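Local coordinates for inositol monophosphatase family protein (Staphylococcus aureus subsp. aureus MSSA476, PDB 4I3Y), which probably hydrolyses inositol monophosphates to inositol and phosphate, a magnesium-dependent reaction inhibited by lithium, at residues T8-L12 and Q13-K17; K24-D27 and N28-Q32; Q61-A65 and T66-E70; Q168-N171 and L172-Q176; T209-P213 and W214-A218. All blocks are in the same frame, centred on the assembly; numbering follows the deposited sequence.

Contact 1. Residues T8-L12 and Q13-K17; sequences TDKTL and QQIDK
Thr11 reaches Gln14 as the N-cap of helix 12-35, a worked example of how a hydroxyl can close the open start of a helix. Three hydrogen bonds tie the entry together. The capping bond runs from Gln14 N to Thr11 OG1, 2.8 Å long and fairly straight at 159°. It depends on the first torsion of Thr11 (chi1 75°), which sets OG1 between the backbone N and the carbonyl carbon, where it can accept from Gln14 N. Two backbone bonds continue the helix: Ile15 N to Thr11 O at 3.0 Å, and Asp16 N to Leu12 O at 2.7 Å.

The apolar contacts lie on the inner side of the turn. Lys10 lays its CB near Ile15 CG1 at 4.0 Å. Beyond the two segments Leu12 and Ile15 both rest on Leu123 of strand 120-128, so the start of the helix is pressed against the large mixed sheet. Asp16 adds a polar hold on that sheet, pairing OD2 with Lys136 and OD1 with Tyr125. On the apolar side, Leu12 CD2 stands 4.1 Å from Ile15 CD1.

Contact 2. Residues K24-D27 and N28-Q32; sequences KQID and NVIPQ
Ile26 meets Ile30 one turn further along, and its backbone oxygen is gripped twice in the same step. Ile30 N donates to Ile26 O at 3.0 Å almost head-on, with a C=O...N angle of 170°. Val29 N donates to the same oxygen at 3.0 Å but arrives from above the carbonyl plane, at a C=O...N angle of 114°. The side chains follow suit: Ile26 CG2 touches Ile30 CD1 at 3.5 Å, the two chains slanting across one another, and Ile26 CD1 lies more loosely beside Val29 CG2.

Asp27 borders an irregular turn. In this kinked α-helix the N atoms of Asn28, Pro31 and Gln32 lack the regular bond to the residue four back, Pro31 having no N-H to give. Its ring carbon CD instead sits 3.1 Å from Asp27 O. The Asp27 carboxylate faces elsewhere: OD2 forms a salt bridge with Lys24 NZ whose hydrogen bond is weak at 3.3 Å, and OD1 is bound by Tyr127, which also bonds Lys24 NZ.

Asn28 works on the exposed side. Its CG stands opposite the carbonyl carbon (chi1 -62°), carrying ND2 back toward Gln25. A water joins the two side chains, donating to Gln25 OE1 at 2.7 Å and accepting from Asn28 ND2 at 3.2 Å. Gln25 NE2 is held by Trp22 O. Toward the fold, Ile30 rests on Ile56 of helix 51-67 and Tyr129.

Contact 3. Residues Q61-A65 and T66-E70; sequences QQFLA and TYFPE
Phe63 and Tyr67 form an offset stack one turn apart, at the C-terminal end of helix 51-67. Their ring centroids are 4.2 Å apart and the planes differ by 17°. Phe63 CE1 sits over the middle of the Tyr67 ring. The first torsion of Phe63, with CG opposite the backbone N (chi1 172°), swings its ring forward along the helix to meet Tyr67.

Tight packing continues on the inner side. Phe68, the first residue to leave helical angles, still donates from N to Leu64 O at 3.1 Å, and its ring packs on Ile15 and Leu18 of helix 12-35. Phe63 reaches the same helix, against Leu18 and Ile19.

The outer side is looser. Gln62 NE2 approaches Thr66 OG1 only to 4.0 Å, and Pro69 CB lies against Ala65 O at the exposed turn. Within the buried cluster, Phe63 CE2 meets the in-plane edge of the Phe68 ring, 3.8 Å from CE2 of Phe68.

Contact 4. Residues Q168-N171 and L172-Q176; sequences QVMN and LDTVQ
Asn171 turns one face of its flat side-chain amide toward the first residues of the helix: the backbone N atoms of Leu172 and Asp173 lie on that side, and the N-H of Asp173 comes in above the amide plane, about 61° out of it, instead of along a lone pair. The bond from Asp173 N to Asn171 OD1 is 3.0 Å long, while the C=O...N angle is only 106°. Thr174 CG2 is on the same side near ND2, but it is modelled implausibly close, so that detail is doubtful.

This is an N-cap of helix 172-181, made through an Asx turn: the side-chain oxygen of one residue accepts from the backbone N-H two places on. The backbone completes the entry, with Val175 N donating to Asn171 O at 3.0 Å. Next to the polar cap, Met170 CB packs on Val175 CG2 at 3.7 Å. Val175 CG1 stands opposite its backbone N (chi1 174°), which leaves CG2 beside that N and turned to Met170. Met170 also rests on Phe165, and the backbone of Asn171 is bonded to Tyr267.

The capped helix start lies at the subunit interface, where Leu172 packs on Gln176 of the second subunit. Thr174 OG1 is buried with no partner in the model. The asparagine oxygen takes up a helix-start N-H and would probably be favoured by the positive end of the helix dipole.

Contact 5. Residues T209-P213 and W214-A218; sequences TNPKP and WDIAA
Lys212 sets CB over one face of Trp214, toward the rim, a CH-pi contact 3.5 Å from the five-membered ring's centroid; its chain runs alongside in the same direction. With chi1 at 45°, Trp214 tucks CG between its backbone N and carbonyl carbon, bringing the ring beneath the lysine. Lys212 N donates to Asp215 OD2 at 2.8 Å, on the anti side of the carboxylate. That bond is the side-chain-to-N-cap half of a capping box at the start of helix 213-216; lysine offers no acceptor for the other half. A weak backbone bond, Asp215 N to Lys212 O, closes the turn. Pro211 CB packs on Ile216 CG2 at 3.7 Å.

Trp-Asp-Ile-Ala-Ala matches the family's WDxAA signature. The Asp215 side chain lies about 3 Å from a phosphate, probably from the crystallisation liquor but possibly marking the substrate phosphate pocket, and its OD1 is close to the carboxylates of Asp94, a magnesium ligand, and Asp97. Trp214 packs on Ile92 of strand 89-97 and Ala217 on Ala114 of strand 110-117, setting the turn against the central sheet.

Taken together, the five contacts show helix starts, ends and a kink distributed round one metal-dependent phosphatase. Contacts 1 and 3 touch, Lys10 CD packing on Phe68 CE1 at 3.6 Å, so the start of helix 12-35 and the end of helix 51-67 share one patch. Contact 2 lies further along helix 12-35, its Ile30 side chain about 13 Å from a magnesium ion. Contact 5 is at the phosphate-bearing site, near Asp94, which with Glu76 and Ile96 binds magnesium. Contact 4 touches contact 5 where Val169 CG1 nears Thr209 OG1 at 3.3 Å, yet it lies on the dimer side, its centre about 45 Å from that of contact 1.

Contact 1. Residues T8-L12 and Q13-K17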
loop_
_atom_site.group_PDB
_atom_site.type_symbol
_atom_site.label_atom_id
_atom_site.label_comp_id
_atom_site.label_asym_id
_atom_site.label_seq_id
_atom_site.Cartn_x
_atom_site.Cartn_y
_atom_site.Cartn_z
ATOM N N THR A 8 32.773 27.201 -2.520
ATOM C CA THR A 8 32.885 28.073 -3.734
ATOM C C THR A 8 31.556 28.369 -4.529
ATOM O O THR A 8 31.624 28.828 -5.667
ATOM C CB THR A 8 34.043 27.625 -4.694
ATOM O OG1 THR A 8 33.589 26.616 -5.600
ATOM C CG2 THR A 8 35.325 27.150 -3.930
ATOM N N ASP A 9 30.385 28.155 -3.923
ATOM C CA ASP A 9 29.063 28.554 -4.476
ATOM C C ASP A 9 28.637 27.568 -5.564
ATOM O O ASP A 9 29.207 27.542 -6.655
ATOM C CB ASP A 9 29.035 29.929 -5.150
ATOM C CG ASP A 9 29.069 31.139 -4.187
ATOM O OD1 ASP A 9 28.935 30.991 -2.936
ATOM O OD2 ASP A 9 29.242 32.266 -4.747
ATOM N N LYS A 10 27.595 26.808 -5.284
ATOM C CA LYS A 10 27.093 25.783 -6.195
ATOM C C LYS A 10 25.736 26.103 -6.792
ATOM O O LYS A 10 24.912 26.821 -6.188
ATOM C CB LYS A 10 27.002 24.465 -5.461
ATOM C CG LYS A 10 28.332 24.010 -4.941
ATOM C CD LYS A 10 28.059 22.945 -3.877
ATOM C CE LYS A 10 29.333 22.574 -3.152
ATOM N NZ LYS A 10 30.351 22.332 -4.214
ATOM N N THR A 11 25.478 25.560 -7.980
ATOM C CA THR A 11 24.171 25.680 -8.532
ATOM C C THR A 11 23.173 24.736 -7.795
ATOM O O THR A 11 23.578 23.764 -7.162
ATOM C CB THR A 11 24.196 25.371 -10.043
ATOM O OG1 THR A 11 24.318 23.956 -10.265
ATOM C CG2 THR A 11 25.265 26.270 -10.858
ATOM N N LEU A 12 21.883 24.969 -7.921
ATOM C CA LEU A 12 20.932 23.944 -7.417
ATOM C C LEU A 12 21.183 22.571 -8.050
ATOM O O LEU A 12 21.109 21.550 -7.377
ATOM C CB LEU A 12 19.458 24.369 -7.630
ATOM C CG LEU A 12 18.856 25.134 -6.442
ATOM C CD1 LEU A 12 17.357 25.118 -6.594
ATOM C CD2 LEU A 12 19.232 24.630 -5.050
ATOM N N GLN A 13 21.472 22.549 -9.356
ATOM C CA GLN A 13 21.717 21.260 -10.007
ATOM C C GLN A 13 22.935 20.584 -9.506
ATOM O O GLN A 13 22.936 19.328 -9.341
ATOM C CB GLN A 13 21.579 21.264 -11.572
ATOM C CG GLN A 13 21.353 22.587 -12.267
ATOM C CD GLN A 13 20.137 23.429 -11.846
ATOM O OE1 GLN A 13 18.963 22.978 -11.825
ATOM N NE2 GLN A 13 20.415 24.683 -11.566
ATOM N N GLN A 14 23.971 21.359 -9.172
ATOM C CA GLN A 14 25.130 20.712 -8.511
ATOM C C GLN A 14 24.797 20.168 -7.136
ATOM O O GLN A 14 25.278 19.106 -6.710
ATOM C CB GLN A 14 26.294 21.677 -8.350
ATOM C CG GLN A 14 26.875 22.098 -9.691
ATOM C CD GLN A 14 27.958 23.148 -9.512
ATOM O OE1 GLN A 14 29.062 22.981 -10.037
ATOM N NE2 GLN A 14 27.662 24.216 -8.787
ATOM N N ILE A 15 23.986 20.903 -6.414
ATOM C CA ILE A 15 23.581 20.346 -5.127
ATOM C C ILE A 15 22.720 19.080 -5.393
ATOM O O ILE A 15 22.938 18.021 -4.781
ATOM C CB ILE A 15 22.840 21.377 -4.261
ATOM C CG1 ILE A 15 23.686 22.704 -4.112
ATOM C CG2 ILE A 15 22.443 20.699 -2.953
ATOM C CD1 ILE A 15 22.948 23.896 -3.462
ATOM N N ASP A 16 21.748 19.206 -6.289
ATOM C CA ASP A 16 20.888 18.032 -6.579
ATOM C C ASP A 16 21.708 16.804 -6.958
ATOM O O ASP A 16 21.433 15.667 -6.479
ATOM C CB ASP A 16 19.859 18.351 -7.658
ATOM C CG ASP A 16 18.916 17.209 -7.900
ATOM O OD1 ASP A 16 18.220 16.753 -6.954
ATOM O OD2 ASP A 16 18.877 16.765 -9.050
ATOM N N LYS A 17 22.729 17.023 -7.817
ATOM C CA LYS A 17 23.636 15.961 -8.218
ATOM C C LYS A 17 24.300 15.303 -7.006
ATOM O O LYS A 17 24.311 14.044 -6.888
ATOM C CB LYS A 17 24.702 16.497 -9.186
ATOM C CG LYS A 17 25.786 15.471 -9.511
ATOM C CD LYS A 17 26.336 15.721 -10.912
ATOM C CE LYS A 17 27.655 15.005 -11.179
ATOM N NZ LYS A 17 27.415 13.946 -12.198
#

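Contact 2. Residues K24-D27 and N28-Q32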
loop_
_atom_site.group_PDB
_atom_site.type_symbol
_atom_site.label_atom_id
_atom_site.label_comp_id
_atom_site.label_asym_id
_atom_site.label_seq_id
_atom_site.Cartn_x
_atom_site.Cartn_y
_atom_site.Cartn_z
ATOM N N LYS A 24 21.265 7.459 -3.882
ATOM C CA LYS A 24 21.447 6.239 -4.644
ATOM C C LYS A 24 22.556 5.341 -4.102
ATOM O O LYS A 24 22.459 4.116 -4.184
ATOM C CB LYS A 24 21.606 6.515 -6.158
ATOM C CG LYS A 24 20.353 7.096 -6.824
ATOM C CD LYS A 24 19.097 6.197 -6.756
ATOM C CE LYS A 24 19.227 4.736 -7.255
ATOM N NZ LYS A 24 17.960 3.962 -6.886
ATOM N N GLN A 25 23.586 5.895 -3.493
ATOM C CA GLN A 25 24.611 4.994 -2.909
ATOM C C GLN A 25 24.273 4.457 -1.486
ATOM O O GLN A 25 24.983 3.622 -0.917
ATOM C CB GLN A 25 25.948 5.694 -2.922
ATOM C CG GLN A 25 26.035 6.863 -1.976
ATOM C CD GLN A 25 26.417 6.406 -0.576
ATOM O OE1 GLN A 25 27.231 5.470 -0.432
ATOM N NE2 GLN A 25 25.802 7.037 0.479
ATOM N N ILE A 26 23.169 4.923 -0.912
ATOM C CA ILE A 26 22.624 4.293 0.281
ATOM C C ILE A 26 21.982 2.874 -0.073
ATOM O O ILE A 26 21.848 2.056 0.794
ATOM C CB ILE A 26 21.648 5.279 1.009
ATOM C CG1 ILE A 26 21.849 5.272 2.527
ATOM C CG2 ILE A 26 20.207 4.992 0.635
ATOM C CD1 ILE A 26 23.021 6.098 2.994
ATOM N N ASP A 27 21.636 2.595 -1.332
ATOM C CA ASP A 27 21.315 1.232 -1.791
ATOM C C ASP A 27 22.366 0.170 -1.401
ATOM O O ASP A 27 22.035 -0.977 -1.183
ATOM C CB ASP A 27 21.273 1.239 -3.307
ATOM C CG ASP A 27 20.071 1.998 -3.854
ATOM O OD1 ASP A 27 19.315 2.608 -3.069
ATOM O OD2 ASP A 27 19.878 1.974 -5.073
ATOM N N ASN A 28 23.639 0.571 -1.357
ATOM C CA ASN A 28 24.747 -0.310 -1.028
ATOM C C ASN A 28 24.796 -0.575 0.478
ATOM O O ASN A 28 25.214 -1.643 0.913
ATOM C CB ASN A 28 26.057 0.302 -1.515
ATOM C CG ASN A 28 26.084 0.464 -3.021
ATOM O OD1 ASN A 28 25.540 -0.333 -3.741
ATOM N ND2 ASN A 28 26.676 1.507 -3.479
ATOM N N VAL A 29 24.314 0.375 1.266
ATOM C CA VAL A 29 24.424 0.327 2.732
ATOM C C VAL A 29 23.223 -0.372 3.398
ATOM O O VAL A 29 23.370 -1.107 4.367
ATOM C CB VAL A 29 24.509 1.780 3.294
ATOM C CG1 VAL A 29 24.760 1.801 4.803
ATOM C CG2 VAL A 29 25.556 2.620 2.546
ATOM N N ILE A 30 22.010 -0.090 2.923
ATOM C CA ILE A 30 20.804 -0.556 3.636
ATOM C C ILE A 30 20.591 -2.080 3.773
ATOM O O ILE A 30 20.075 -2.529 4.802
ATOM C CB ILE A 30 19.516 0.086 3.065
ATOM C CG1 ILE A 30 19.518 1.554 3.440
ATOM C CG2 ILE A 30 18.315 -0.460 3.754
ATOM C CD1 ILE A 30 18.670 2.404 2.510
ATOM N N PRO A 31 20.960 -2.879 2.748
ATOM C CA PRO A 31 20.657 -4.337 2.889
ATOM C C PRO A 31 21.352 -4.893 4.124
ATOM O O PRO A 31 20.776 -5.669 4.886
ATOM C CB PRO A 31 21.212 -4.936 1.586
ATOM C CG PRO A 31 21.123 -3.804 0.626
ATOM C CD PRO A 31 21.403 -2.547 1.393
ATOM N N GLN A 32 22.569 -4.418 4.355
ATOM C CA GLN A 32 23.320 -4.804 5.557
ATOM C C GLN A 32 22.655 -4.351 6.881
ATOM O O GLN A 32 22.437 -5.163 7.811
ATOM C CB GLN A 32 24.788 -4.317 5.444
ATOM C CG GLN A 32 25.714 -4.829 6.552
ATOM C CD GLN A 32 25.777 -6.337 6.569
ATOM O OE1 GLN A 32 26.195 -6.962 5.586
ATOM N NE2 GLN A 32 25.332 -6.936 7.668
HETATM O O HOH W 1 28.399 3.203 -1.369
#

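Contact 3. Residues Q61-A65 and T66-E70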
loop_
_atom_site.group_PDB
_atom_site.type_symbol
_atom_site.label_atom_id
_atom_site.label_comp_id
_atom_site.label_asym_id
_atom_site.label_seq_id
_atom_site.Cartn_x
_atom_site.Cartn_y
_atom_site.Cartn_z
ATOM N N GLN A 61 24.495 13.380 8.210
ATOM C CA GLN A 61 25.219 14.370 9.027
ATOM C C GLN A 61 26.661 14.512 8.565
ATOM O O GLN A 61 27.157 15.618 8.317
ATOM C CB GLN A 61 25.230 13.897 10.493
ATOM C CG GLN A 61 24.273 14.712 11.310
ATOM C CD GLN A 61 24.065 14.201 12.715
ATOM O OE1 GLN A 61 23.740 14.997 13.582
ATOM N NE2 GLN A 61 24.254 12.881 12.957
ATOM N N GLN A 62 27.310 13.368 8.447
ATOM C CA GLN A 62 28.673 13.308 8.012
ATOM C C GLN A 62 28.839 13.840 6.559
ATOM O O GLN A 62 29.736 14.645 6.315
ATOM C CB GLN A 62 29.166 11.893 8.272
ATOM C CG GLN A 62 30.435 11.473 7.563
ATOM C CD GLN A 62 31.665 12.252 8.024
ATOM O OE1 GLN A 62 31.630 13.051 8.995
ATOM N NE2 GLN A 62 32.777 12.024 7.324
ATOM N N PHE A 63 27.949 13.438 5.618
ATOM C CA PHE A 63 27.847 14.043 4.279
ATOM C C PHE A 63 27.763 15.561 4.337
ATOM O O PHE A 63 28.405 16.305 3.593
ATOM C CB PHE A 63 26.579 13.535 3.504
ATOM C CG PHE A 63 26.329 14.265 2.225
ATOM C CD1 PHE A 63 26.950 13.850 1.052
ATOM C CD2 PHE A 63 25.482 15.376 2.201
ATOM C CE1 PHE A 63 26.751 14.547 -0.142
ATOM C CE2 PHE A 63 25.255 16.087 1.028
ATOM C CZ PHE A 63 25.907 15.674 -0.144
ATOM N N LEU A 64 26.929 16.056 5.204
ATOM C CA LEU A 64 26.779 17.480 5.287
ATOM C C LEU A 64 28.062 18.125 5.910
ATOM O O LEU A 64 28.517 19.210 5.485
ATOM C CB LEU A 64 25.579 17.726 6.199
ATOM C CG LEU A 64 24.456 18.674 5.851
ATOM C CD1 LEU A 64 23.946 18.675 4.410
ATOM C CD2 LEU A 64 23.316 18.517 6.852
ATOM N N ALA A 65 28.650 17.494 6.917
ATOM C CA ALA A 65 29.825 18.119 7.509
ATOM C C ALA A 65 30.880 18.358 6.392
ATOM O O ALA A 65 31.642 19.268 6.388
ATOM C CB ALA A 65 30.384 17.255 8.620
ATOM N N THR A 66 30.822 17.546 5.385
ATOM C CA THR A 66 31.924 17.335 4.513
ATOM C C THR A 66 31.677 18.023 3.173
ATOM O O THR A 66 32.610 18.209 2.413
ATOM C CB THR A 66 32.048 15.806 4.588
ATOM O OG1 THR A 66 33.207 15.485 5.347
ATOM C CG2 THR A 66 31.958 15.083 3.344
ATOM N N TYR A 67 30.447 18.478 2.897
ATOM C CA TYR A 67 30.156 19.175 1.629
ATOM C C TYR A 67 29.597 20.537 1.765
ATOM O O TYR A 67 29.700 21.321 0.825
ATOM C CB TYR A 67 29.109 18.434 0.792
ATOM C CG TYR A 67 29.583 17.111 0.479
ATOM C CD1 TYR A 67 30.000 16.801 -0.786
ATOM C CD2 TYR A 67 29.700 16.189 1.448
ATOM C CE1 TYR A 67 30.480 15.596 -1.041
ATOM C CE2 TYR A 67 30.183 14.987 1.192
ATOM C CZ TYR A 67 30.584 14.729 -0.055
ATOM O OH TYR A 67 31.090 13.516 -0.332
ATOM N N PHE A 68 28.888 20.783 2.871
ATOM C CA PHE A 68 28.098 22.009 3.056
ATOM C C PHE A 68 28.164 22.341 4.545
ATOM O O PHE A 68 27.126 22.329 5.249
ATOM C CB PHE A 68 26.655 21.739 2.713
ATOM C CG PHE A 68 26.418 21.288 1.309
ATOM C CD1 PHE A 68 26.438 22.196 0.272
ATOM C CD2 PHE A 68 26.082 19.977 1.042
ATOM C CE1 PHE A 68 26.158 21.798 -1.021
ATOM C CE2 PHE A 68 25.804 19.574 -0.258
ATOM C CZ PHE A 68 25.845 20.480 -1.300
ATOM N N PRO A 69 29.384 22.665 5.037
ATOM C CA PRO A 69 29.628 22.568 6.477
ATOM C C PRO A 69 28.962 23.717 7.229
ATOM O O PRO A 69 28.870 23.636 8.443
ATOM C CB PRO A 69 31.163 22.634 6.578
ATOM C CG PRO A 69 31.653 23.056 5.187
ATOM C CD PRO A 69 30.440 23.476 4.392
ATOM N N GLU A 70 28.494 24.745 6.498
ATOM C CA GLU A 70 27.659 25.834 7.056
ATOM C C GLU A 70 26.240 25.348 7.271
ATOM O O GLU A 70 25.477 25.962 8.015
ATOM C CB GLU A 70 27.531 27.038 6.091
ATOM C CG GLU A 70 28.825 27.668 5.641
ATOM C CD GLU A 70 29.741 27.925 6.816
ATOM O OE1 GLU A 70 30.744 27.183 6.954
ATOM O OE2 GLU A 70 29.438 28.843 7.616
#

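Contact 4. Residues Q168-N171 and L172-Q176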
loop_
_atom_site.group_PDB
_atom_site.type_symbol
_atom_site.label_atom_id
_atom_site.label_comp_id
_atom_site.label_asym_id
_atom_site.label_seq_id
_atom_site.Cartn_x
_atom_site.Cartn_y
_atom_site.Cartn_z
ATOM N N GLN A 168 -7.174 5.591 13.194
ATOM C CA GLN A 168 -7.138 5.106 14.595
ATOM C C GLN A 168 -6.990 6.260 15.533
ATOM O O GLN A 168 -7.075 6.100 16.727
ATOM C CB GLN A 168 -5.967 4.167 14.869
ATOM C CG GLN A 168 -5.821 3.058 13.867
ATOM C CD GLN A 168 -4.741 2.068 14.240
ATOM O OE1 GLN A 168 -3.965 1.637 13.402
ATOM N NE2 GLN A 168 -4.675 1.737 15.498
ATOM N N VAL A 169 -6.812 7.437 14.966
ATOM C CA VAL A 169 -6.395 8.568 15.702
ATOM C C VAL A 169 -7.459 9.670 15.652
ATOM O O VAL A 169 -7.240 10.763 16.131
ATOM C CB VAL A 169 -4.976 8.960 15.142
ATOM C CG1 VAL A 169 -4.906 10.382 14.630
ATOM C CG2 VAL A 169 -3.908 8.599 16.159
ATOM N N MET A 170 -8.619 9.358 15.082
ATOM C CA MET A 170 -9.642 10.311 14.838
ATOM C C MET A 170 -10.952 9.836 15.438
ATOM O O MET A 170 -11.182 8.636 15.652
ATOM C CB MET A 170 -9.895 10.476 13.344
ATOM C CG MET A 170 -9.018 11.433 12.574
ATOM S SD MET A 170 -9.729 11.407 10.886
ATOM C CE MET A 170 -8.320 12.147 10.090
ATOM N N ASN A 171 -11.838 10.803 15.650
ATOM C CA ASN A 171 -13.178 10.496 16.091
ATOM C C ASN A 171 -13.848 9.648 15.006
ATOM O O ASN A 171 -13.782 9.973 13.790
ATOM C CB ASN A 171 -13.888 11.842 16.234
ATOM C CG ASN A 171 -15.335 11.788 15.857
ATOM O OD1 ASN A 171 -16.094 10.938 16.313
ATOM N ND2 ASN A 171 -15.743 12.744 15.035
ATOM N N LEU A 172 -14.520 8.569 15.418
ATOM C CA LEU A 172 -15.111 7.650 14.458
ATOM C C LEU A 172 -16.196 8.235 13.543
ATOM O O LEU A 172 -16.361 7.747 12.419
ATOM C CB LEU A 172 -15.673 6.434 15.152
ATOM C CG LEU A 172 -14.728 5.283 15.541
ATOM C CD1 LEU A 172 -13.346 5.387 14.949
ATOM C CD2 LEU A 172 -14.690 5.031 17.034
ATOM N N ASP A 173 -16.920 9.265 14.002
ATOM C CA ASP A 173 -17.976 9.854 13.196
ATOM C C ASP A 173 -17.298 10.520 12.057
ATOM O O ASP A 173 -17.760 10.441 10.945
ATOM C CB ASP A 173 -18.728 10.960 13.930
ATOM C CG ASP A 173 -19.998 10.496 14.525
ATOM O OD1 ASP A 173 -20.103 9.308 14.911
ATOM O OD2 ASP A 173 -20.900 11.350 14.622
ATOM N N THR A 174 -16.211 11.216 12.351
ATOM C CA THR A 174 -15.500 11.869 11.250
ATOM C C THR A 174 -14.783 10.907 10.322
ATOM O O THR A 174 -14.830 11.062 9.110
ATOM C CB THR A 174 -14.764 13.209 11.599
ATOM O OG1 THR A 174 -13.595 13.394 10.793
ATOM C CG2 THR A 174 -14.498 13.446 13.033
ATOM N N VAL A 175 -14.267 9.820 10.878
ATOM C CA VAL A 175 -13.808 8.728 10.000
ATOM C C VAL A 175 -14.937 8.235 9.061
ATOM O O VAL A 175 -14.772 8.098 7.842
ATOM C CB VAL A 175 -13.269 7.551 10.839
ATOM C CG1 VAL A 175 -12.944 6.378 9.903
ATOM C CG2 VAL A 175 -12.012 7.980 11.610
ATOM N N GLN A 176 -16.102 7.967 9.635
ATOM C CA GLN A 176 -17.265 7.559 8.821
ATOM C C GLN A 176 -17.601 8.608 7.731
ATOM O O GLN A 176 -17.830 8.264 6.540
ATOM C CB GLN A 176 -18.451 7.199 9.727
ATOM C CG GLN A 176 -19.649 6.524 9.003
ATOM C CD GLN A 176 -19.323 5.173 8.381
ATOM O OE1 GLN A 176 -19.264 5.051 7.160
ATOM N NE2 GLN A 176 -19.113 4.170 9.190
#

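Contact 5. Residues T209-P213 and W214-A218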
loop_
_atom_site.group_PDB
_atom_site.type_symbol
_atom_site.label_atom_id
_atom_site.label_comp_id
_atom_site.label_asym_id
_atom_site.label_seq_id
_atom_site.Cartn_x
_atom_site.Cartn_y
_atom_site.Cartn_z
ATOM N N THR A 209 -2.805 14.166 11.251
ATOM C CA THR A 209 -3.298 15.145 12.246
ATOM C C THR A 209 -2.251 15.520 13.274
ATOM O O THR A 209 -2.520 16.282 14.164
ATOM C CB THR A 209 -4.524 14.667 13.062
ATOM O OG1 THR A 209 -4.169 13.465 13.758
ATOM C CG2 THR A 209 -5.661 14.426 12.168
ATOM N N ASN A 210 -1.062 14.961 13.172
ATOM C CA ASN A 210 -0.020 15.356 14.067
ATOM C C ASN A 210 1.379 15.008 13.552
ATOM O O ASN A 210 2.104 14.266 14.224
ATOM C CB ASN A 210 -0.296 14.741 15.441
ATOM C CG ASN A 210 0.686 15.216 16.497
ATOM O OD1 ASN A 210 1.073 14.442 17.397
ATOM N ND2 ASN A 210 1.112 16.485 16.397
ATOM N N PRO A 211 1.763 15.534 12.366
ATOM C CA PRO A 211 3.093 15.200 11.879
ATOM C C PRO A 211 4.210 16.037 12.517
ATOM O O PRO A 211 3.986 17.196 12.900
ATOM C CB PRO A 211 3.026 15.588 10.400
ATOM C CG PRO A 211 2.093 16.763 10.361
ATOM C CD PRO A 211 1.080 16.492 11.467
ATOM N N LYS A 212 5.417 15.495 12.500
ATOM C CA LYS A 212 6.614 16.249 12.856
ATOM C C LYS A 212 7.120 16.968 11.631
ATOM O O LYS A 212 6.723 16.618 10.514
ATOM C CB LYS A 212 7.677 15.303 13.360
ATOM C CG LYS A 212 7.210 14.631 14.646
ATOM C CD LYS A 212 7.304 15.556 15.863
ATOM C CE LYS A 212 6.184 15.390 16.894
ATOM N NZ LYS A 212 5.309 14.198 16.628
ATOM N N PRO A 213 8.030 17.944 11.823
ATOM C CA PRO A 213 8.584 18.707 10.704
ATOM C C PRO A 213 9.133 17.777 9.567
ATOM O O PRO A 213 8.866 18.044 8.377
ATOM C CB PRO A 213 9.740 19.494 11.373
ATOM C CG PRO A 213 9.187 19.771 12.739
ATOM C CD PRO A 213 8.452 18.500 13.137
ATOM N N TRP A 214 9.868 16.735 9.968
ATOM C CA TRP A 214 10.558 15.821 9.038
ATOM C C TRP A 214 9.573 14.906 8.265
ATOM O O TRP A 214 9.892 14.506 7.163
ATOM C CB TRP A 214 11.641 15.005 9.765
ATOM C CG TRP A 214 11.156 14.453 11.092
ATOM C CD1 TRP A 214 10.353 13.353 11.266
ATOM C CD2 TRP A 214 11.380 15.000 12.407
ATOM N NE1 TRP A 214 10.101 13.163 12.601
ATOM C CE2 TRP A 214 10.734 14.142 13.329
ATOM C CE3 TRP A 214 12.113 16.097 12.893
ATOM C CZ2 TRP A 214 10.770 14.347 14.733
ATOM C CZ3 TRP A 214 12.138 16.317 14.297
ATOM C CH2 TRP A 214 11.473 15.456 15.196
ATOM N N ASP A 215 8.391 14.597 8.835
ATOM C CA ASP A 215 7.391 13.750 8.105
ATOM C C ASP A 215 6.796 14.460 6.876
ATOM O O ASP A 215 6.295 13.803 5.954
ATOM C CB ASP A 215 6.211 13.337 9.017
ATOM C CG ASP A 215 6.642 12.623 10.262
ATOM O OD1 ASP A 215 7.429 11.634 10.218
ATOM O OD2 ASP A 215 6.154 13.077 11.326
ATOM N N ILE A 216 6.814 15.796 6.881
ATOM C CA ILE A 216 6.211 16.606 5.809
ATOM C C ILE A 216 7.158 17.525 5.026
ATOM O O ILE A 216 6.713 18.271 4.153
ATOM C CB ILE A 216 5.010 17.437 6.349
ATOM C CG1 ILE A 216 5.419 18.431 7.487
ATOM C CG2 ILE A 216 3.949 16.473 6.897
ATOM C CD1 ILE A 216 4.346 19.498 7.719
ATOM N N ALA A 217 8.455 17.482 5.347
ATOM C CA ALA A 217 9.369 18.563 4.936
ATOM C C ALA A 217 9.528 18.646 3.414
ATOM O O ALA A 217 9.542 19.736 2.862
ATOM C CB ALA A 217 10.733 18.385 5.618
ATOM N N ALA A 218 9.611 17.507 2.731
ATOM C CA ALA A 218 9.810 17.505 1.274
ATOM C C ALA A 218 8.561 17.903 0.494
ATOM O O ALA A 218 8.651 18.422 -0.635
ATOM C CB ALA A 218 10.227 16.103 0.837
#